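Local coordinates for protein peptidyl-tRNA hydrolase (Sulfolobus solfataricus, PDB 1XTY) that hydrolyses peptidyl-tRNA, releasing the tRNA from its N-acylated amino acid, and probably acts on peptidyl-tRNAs that drop off the ribosome, at residues K43-E48 against N78-I83; I2-V7 against T29-I34. All coordinates share one frame; numbering follows the deposited sequence.

Interaction 1: K43-E48 against N78-I83; sequences KEWLNE and NLPFSI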
loop_
_atom_site.group_PDB
_atom_site.type_symbol
_atom_site.label_atom_id
_atom_site.label_comp_id
_atom_site.label_asym_id
_atom_site.label_seq_id
_atom_site.Cartn_x
_atom_site.Cartn_y
_atom_site.Cartn_z
ATOM N N LYS A 43 1.956 12.353 -13.821
ATOM C CA LYS A 43 2.796 12.922 -12.772
ATOM C C LYS A 43 2.100 14.070 -12.055
ATOM O O LYS A 43 2.263 14.249 -10.845
ATOM C CB LYS A 43 4.135 13.381 -13.358
ATOM C CG LYS A 43 5.036 12.222 -13.757
ATOM C CD LYS A 43 6.363 12.699 -14.321
ATOM C CE LYS A 43 7.241 11.515 -14.688
ATOM N NZ LYS A 43 8.495 11.938 -15.376
ATOM N N GLU A 44 1.315 14.845 -12.797
ATOM C CA GLU A 44 0.581 15.951 -12.199
ATOM C C GLU A 44 -0.463 15.379 -11.244
ATOM O O GLU A 44 -0.604 15.850 -10.114
ATOM C CB GLU A 44 -0.104 16.790 -13.284
ATOM C CG GLU A 44 0.866 17.436 -14.261
ATOM C CD GLU A 44 0.169 18.207 -15.367
ATOM O OE1 GLU A 44 -0.702 17.622 -16.048
ATOM O OE2 GLU A 44 0.497 19.396 -15.561
ATOM N N TRP A 45 -1.189 14.356 -11.693
ATOM C CA TRP A 45 -2.200 13.736 -10.843
ATOM C C TRP A 45 -1.563 13.126 -9.595
ATOM O O TRP A 45 -2.135 13.192 -8.509
ATOM C CB TRP A 45 -2.958 12.633 -11.588
ATOM C CG TRP A 45 -3.845 13.115 -12.699
ATOM C CD1 TRP A 45 -4.418 14.352 -12.825
ATOM C CD2 TRP A 45 -4.306 12.344 -13.813
ATOM N NE1 TRP A 45 -5.208 14.395 -13.952
ATOM C CE2 TRP A 45 -5.157 13.178 -14.576
ATOM C CE3 TRP A 45 -4.085 11.028 -14.240
ATOM C CZ2 TRP A 45 -5.787 12.736 -15.744
ATOM C CZ3 TRP A 45 -4.712 10.587 -15.403
ATOM C CH2 TRP A 45 -5.554 11.444 -16.142
ATOM N N LEU A 46 -0.387 12.520 -9.755
ATOM C CA LEU A 46 0.294 11.905 -8.614
ATOM C C LEU A 46 0.668 12.957 -7.568
ATOM O O LEU A 46 0.433 12.771 -6.373
ATOM C CB LEU A 46 1.548 11.158 -9.082
ATOM C CG LEU A 46 2.391 10.483 -7.991
ATOM C CD1 LEU A 46 1.570 9.420 -7.277
ATOM C CD2 LEU A 46 3.632 9.858 -8.630
ATOM N N ASN A 47 1.244 14.068 -8.016
ATOM C CA ASN A 47 1.624 15.134 -7.095
ATOM C C ASN A 47 0.427 15.681 -6.323
ATOM O O ASN A 47 0.509 15.904 -5.114
ATOM C CB ASN A 47 2.303 16.276 -7.848
ATOM C CG ASN A 47 3.680 15.901 -8.343
ATOM O OD1 ASN A 47 4.522 15.429 -7.573
ATOM N ND2 ASN A 47 3.924 16.110 -9.632
ATOM N N GLU A 48 -0.681 15.903 -7.023
ATOM C CA GLU A 48 -1.892 16.415 -6.392
ATOM C C GLU A 48 -2.437 15.398 -5.391
ATOM O O GLU A 48 -2.895 15.755 -4.306
ATOM C CB GLU A 48 -2.961 16.699 -7.451
ATOM C CG GLU A 48 -2.487 17.600 -8.576
ATOM C CD GLU A 48 -3.488 17.684 -9.715
ATOM O OE1 GLU A 48 -3.049 17.757 -10.881
ATOM O OE2 GLU A 48 -4.707 17.686 -9.446
ATOM N N ASN A 78 -6.201 5.532 -21.146
ATOM C CA ASN A 78 -4.849 5.952 -20.817
ATOM C C ASN A 78 -4.643 6.383 -19.370
ATOM O O ASN A 78 -4.039 7.419 -19.103
ATOM C CB ASN A 78 -4.418 7.075 -21.764
ATOM C CG ASN A 78 -4.393 6.628 -23.217
ATOM O OD1 ASN A 78 -3.663 5.704 -23.584
ATOM N ND2 ASN A 78 -5.194 7.282 -24.051
ATOM N N LEU A 79 -5.150 5.580 -18.443
ATOM C CA LEU A 79 -4.995 5.844 -17.017
ATOM C C LEU A 79 -3.971 4.849 -16.484
ATOM O O LEU A 79 -3.800 3.765 -17.048
ATOM C CB LEU A 79 -6.317 5.631 -16.274
ATOM C CG LEU A 79 -7.515 6.515 -16.634
ATOM C CD1 LEU A 79 -8.688 6.164 -15.725
ATOM C CD2 LEU A 79 -7.143 7.981 -16.474
ATOM N N PRO A 80 -3.271 5.205 -15.395
ATOM C CA PRO A 80 -2.275 4.292 -14.827
ATOM C C PRO A 80 -3.006 3.111 -14.203
ATOM O O PRO A 80 -4.053 3.292 -13.577
ATOM C CB PRO A 80 -1.588 5.139 -13.747
ATOM C CG PRO A 80 -1.939 6.562 -14.092
ATOM C CD PRO A 80 -3.332 6.462 -14.632
ATOM N N PHE A 81 -2.472 1.906 -14.371
ATOM C CA PHE A 81 -3.096 0.737 -13.769
ATOM C C PHE A 81 -2.050 -0.322 -13.451
ATOM O O PHE A 81 -0.978 -0.343 -14.049
ATOM C CB PHE A 81 -4.189 0.166 -14.690
ATOM C CG PHE A 81 -3.667 -0.540 -15.913
ATOM C CD1 PHE A 81 -3.318 -1.890 -15.861
ATOM C CD2 PHE A 81 -3.536 0.138 -17.120
ATOM C CE1 PHE A 81 -2.846 -2.551 -17.000
ATOM C CE2 PHE A 81 -3.065 -0.514 -18.263
ATOM C CZ PHE A 81 -2.720 -1.860 -18.202
ATOM N N SER A 82 -2.352 -1.179 -12.484
ATOM C CA SER A 82 -1.429 -2.242 -12.111
ATOM C C SER A 82 -2.189 -3.522 -11.826
ATOM O O SER A 82 -3.161 -3.513 -11.074
ATOM C CB SER A 82 -0.619 -1.847 -10.872
ATOM O OG SER A 82 -1.471 -1.571 -9.769
ATOM N N ILE A 83 -1.754 -4.618 -12.441
ATOM C CA ILE A 83 -2.392 -5.910 -12.215
ATOM C C ILE A 83 -1.429 -6.688 -11.333
ATOM O O ILE A 83 -0.306 -7.004 -11.739
ATOM C CB ILE A 83 -2.631 -6.674 -13.533
ATOM C CG1 ILE A 83 -3.569 -5.865 -14.436
ATOM C CG2 ILE A 83 -3.249 -8.041 -13.235
ATOM C CD1 ILE A 83 -3.779 -6.473 -15.815
#
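The indole of W45 reaches from helix 40-51 to L79 and P80, a worked example of one aromatic side chain spanning the distance between a helix and a turn. Its CB already leaves the helix in the direction of 78-83. CG lies beside the backbone N and anti to the carbonyl carbon (chi1 -68°), and the indole extends from there with its six-membered ring leading toward L79; neither CB nor the five-membered ring meets the other segment. Contact begins at the far end of the six-membered ring. There CZ3 of W45 lies 3.7 Å from CD2 of L79, and CH2 of W45 is 3.8 Å from the same methyl carbon. The two side chains cross at about a right angle, and of the leucine only the CD2 branch does the touching. P80 comes to the ring edge, near the indole plane, with its CD 4.4 Å from CZ3 of W45. No hydrogen bond joins the segments; the meeting is apolar and largely buried, with L109 of helix 107-114 touching both W45 and L79. Beside it, N78 O accepts a hydrogen bond from W42 NE1, a second tryptophan of the same helix. The receiving segment begins in the Schellman motif that ends helix 64-76: N78, with positive phi, is its C-prime residue, and L79 and P80 lead on into strand 81-85, an outermost strand of the mixed sheet within this chain.

Interaction 2: I2-V7 against T29-I34; sequences IKMVIV and TLVVSI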
loop_
_atom_site.group_PDB
_atom_site.type_symbol
_atom_site.label_atom_id
_atom_site.label_comp_id
_atom_site.label_asym_id
_atom_site.label_seq_id
_atom_site.Cartn_x
_atom_site.Cartn_y
_atom_site.Cartn_z
ATOM N N ILE A 2 -8.555 14.022 -6.632
ATOM C CA ILE A 2 -7.818 12.965 -7.303
ATOM C C ILE A 2 -7.804 11.780 -6.347
ATOM O O ILE A 2 -7.547 11.947 -5.157
ATOM C CB ILE A 2 -6.364 13.401 -7.589
ATOM C CG1 ILE A 2 -6.365 14.648 -8.476
ATOM C CG2 ILE A 2 -5.587 12.267 -8.247
ATOM C CD1 ILE A 2 -7.081 14.459 -9.800
ATOM N N LYS A 3 -8.095 10.587 -6.858
ATOM C CA LYS A 3 -8.104 9.397 -6.020
ATOM C C LYS A 3 -7.530 8.159 -6.688
ATOM O O LYS A 3 -7.452 8.071 -7.912
ATOM C CB LYS A 3 -9.526 9.079 -5.557
ATOM C CG LYS A 3 -10.100 10.101 -4.593
ATOM C CD LYS A 3 -11.488 9.712 -4.143
ATOM C CE LYS A 3 -12.071 10.767 -3.216
ATOM N NZ LYS A 3 -13.467 10.427 -2.827
ATOM N N MET A 4 -7.119 7.205 -5.860
ATOM C CA MET A 4 -6.592 5.943 -6.349
ATOM C C MET A 4 -7.609 4.893 -5.939
ATOM O O MET A 4 -8.102 4.904 -4.812
ATOM C CB MET A 4 -5.240 5.610 -5.703
ATOM C CG MET A 4 -4.723 4.227 -6.094
ATOM S SD MET A 4 -3.186 3.739 -5.263
ATOM C CE MET A 4 -2.002 4.653 -6.216
ATOM N N VAL A 5 -7.939 3.996 -6.857
ATOM C CA VAL A 5 -8.887 2.942 -6.563
ATOM C C VAL A 5 -8.206 1.594 -6.739
ATOM O O VAL A 5 -7.481 1.381 -7.712
ATOM C CB VAL A 5 -10.110 3.001 -7.505
ATOM C CG1 VAL A 5 -11.089 1.887 -7.158
ATOM C CG2 VAL A 5 -10.787 4.358 -7.390
ATOM N N ILE A 6 -8.422 0.699 -5.784
ATOM C CA ILE A 6 -7.857 -0.640 -5.863
ATOM C C ILE A 6 -9.015 -1.629 -5.818
ATOM O O ILE A 6 -9.822 -1.620 -4.886
ATOM C CB ILE A 6 -6.880 -0.940 -4.700
ATOM C CG1 ILE A 6 -5.684 0.014 -4.750
ATOM C CG2 ILE A 6 -6.377 -2.377 -4.804
ATOM C CD1 ILE A 6 -5.923 1.344 -4.083
ATOM N N VAL A 7 -9.100 -2.464 -6.846
ATOM C CA VAL A 7 -10.153 -3.466 -6.955
ATOM C C VAL A 7 -9.622 -4.823 -6.511
ATOM O O VAL A 7 -8.710 -5.372 -7.128
ATOM C CB VAL A 7 -10.652 -3.571 -8.413
ATOM C CG1 VAL A 7 -11.841 -4.528 -8.492
ATOM C CG2 VAL A 7 -11.034 -2.190 -8.932
ATOM N N THR A 29 3.302 -0.184 -6.849
ATOM C CA THR A 29 3.595 -0.409 -8.258
ATOM C C THR A 29 3.068 0.751 -9.107
ATOM O O THR A 29 3.738 1.197 -10.034
ATOM C CB THR A 29 2.999 -1.751 -8.732
ATOM O OG1 THR A 29 3.687 -2.824 -8.072
ATOM C CG2 THR A 29 3.161 -1.920 -10.241
ATOM N N LEU A 30 1.874 1.244 -8.791
ATOM C CA LEU A 30 1.305 2.369 -9.532
ATOM C C LEU A 30 2.187 3.609 -9.396
ATOM O O LEU A 30 2.601 4.202 -10.391
ATOM C CB LEU A 30 -0.098 2.704 -9.015
ATOM C CG LEU A 30 -1.277 1.887 -9.533
ATOM C CD1 LEU A 30 -2.537 2.284 -8.763
ATOM C CD2 LEU A 30 -1.463 2.136 -11.024
ATOM N N VAL A 31 2.474 3.991 -8.153
ATOM C CA VAL A 31 3.291 5.166 -7.879
ATOM C C VAL A 31 4.665 5.096 -8.555
ATOM O O VAL A 31 5.098 6.060 -9.196
ATOM C CB VAL A 31 3.440 5.368 -6.347
ATOM C CG1 VAL A 31 4.465 6.444 -6.039
ATOM C CG2 VAL A 31 2.086 5.766 -5.757
ATOM N N VAL A 32 5.348 3.961 -8.430
ATOM C CA VAL A 32 6.660 3.822 -9.050
ATOM C C VAL A 32 6.585 3.849 -10.583
ATOM O O VAL A 32 7.451 4.431 -11.244
ATOM C CB VAL A 32 7.362 2.529 -8.571
ATOM C CG1 VAL A 32 8.661 2.310 -9.343
ATOM C CG2 VAL A 32 7.661 2.645 -7.077
ATOM N N SER A 33 5.545 3.243 -11.149
ATOM C CA SER A 33 5.395 3.227 -12.605
ATOM C C SER A 33 5.166 4.646 -13.143
ATOM O O SER A 33 5.619 4.991 -14.236
ATOM C CB SER A 33 4.228 2.325 -13.017
ATOM O OG SER A 33 2.985 2.900 -12.655
ATOM N N ILE A 34 4.463 5.464 -12.368
ATOM C CA ILE A 34 4.184 6.841 -12.767
ATOM C C ILE A 34 5.451 7.690 -12.683
ATOM O O ILE A 34 5.767 8.452 -13.599
ATOM C CB ILE A 34 3.087 7.448 -11.874
ATOM C CG1 ILE A 34 1.758 6.741 -12.154
ATOM C CG2 ILE A 34 2.985 8.955 -12.099
ATOM C CD1 ILE A 34 0.659 7.093 -11.175
#
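M4 on strand 2-9 and L30 on helix 16-35 mark the closest backbone approach of 2-7 to 29-34, and even so their CA atoms stand 9.2 Å apart. A gap of this size between a strand and the helix lying over it must be bridged by side chains, and here M4 and L30 do so from both sides. The strand residue M4 directs its CB at the helix, while its neighbour V5 points to the other face of the sheet.

M4 extends outward, CG anti to the backbone N (chi1 174°), and then bends at chi3 (-79°), which swings the terminal methyl round. L30 comes the other way, and the two meet tip to tip. CE of M4 lies 3.5 Å from CD1 of L30, the tightest touch of the contact, and SD of M4 is 3.8 Å from that same methyl. The methyl end also rests near the root of the leucine, with CE of M4 3.9 Å from CB of L30. V31 adds a looser contact, its CG2 4.3 Å from CE of M4.

No hydrogen bond crosses between the segments, but the L30 carbonyl beside the contact takes two donors. L30 O accepts from I34 N, at 3.0 Å, and from S33 OG, at 2.6 Å; the hydroxyl donor is tilted 24° from the carbonyl plane.

Around this buried junction, W49 of helix 40-51 packs on both M4 and V31, and P104 of strand 97-106 touches M4. Strands 2-9 and 56-61, parallel neighbours, are joined through helices 16-35 and 40-51, a beta-alpha-beta type crossover with two helices in the connection. On the opposite face, V110 and T114 of helix 107-114 pack on V5, while V31 also meets V32 of the second subunit, placing this part of helix 16-35 between its own sheet and the dimer partner.

From the N terminus, strand 2-9 is followed by helix 16-35, and interaction 2 closes the first loop when that helix returns over the strand. Helix 40-51 then opens the second loop, which runs through strand 56-61 and helix 64-76 before 78-83 closes it in interaction 1. The two loops follow in series, neither enclosing nor crossing the other. In space they adjoin, with centres about 6 Å apart: S82 OG lies 3.5 Å from L30 CG, and W45 O is 3.6 Å from I2 CG2. Together the contacts tie two consecutive helices to one mixed sheet, from central strand 2-9 to the approach to strand 81-85, outermost within this chain.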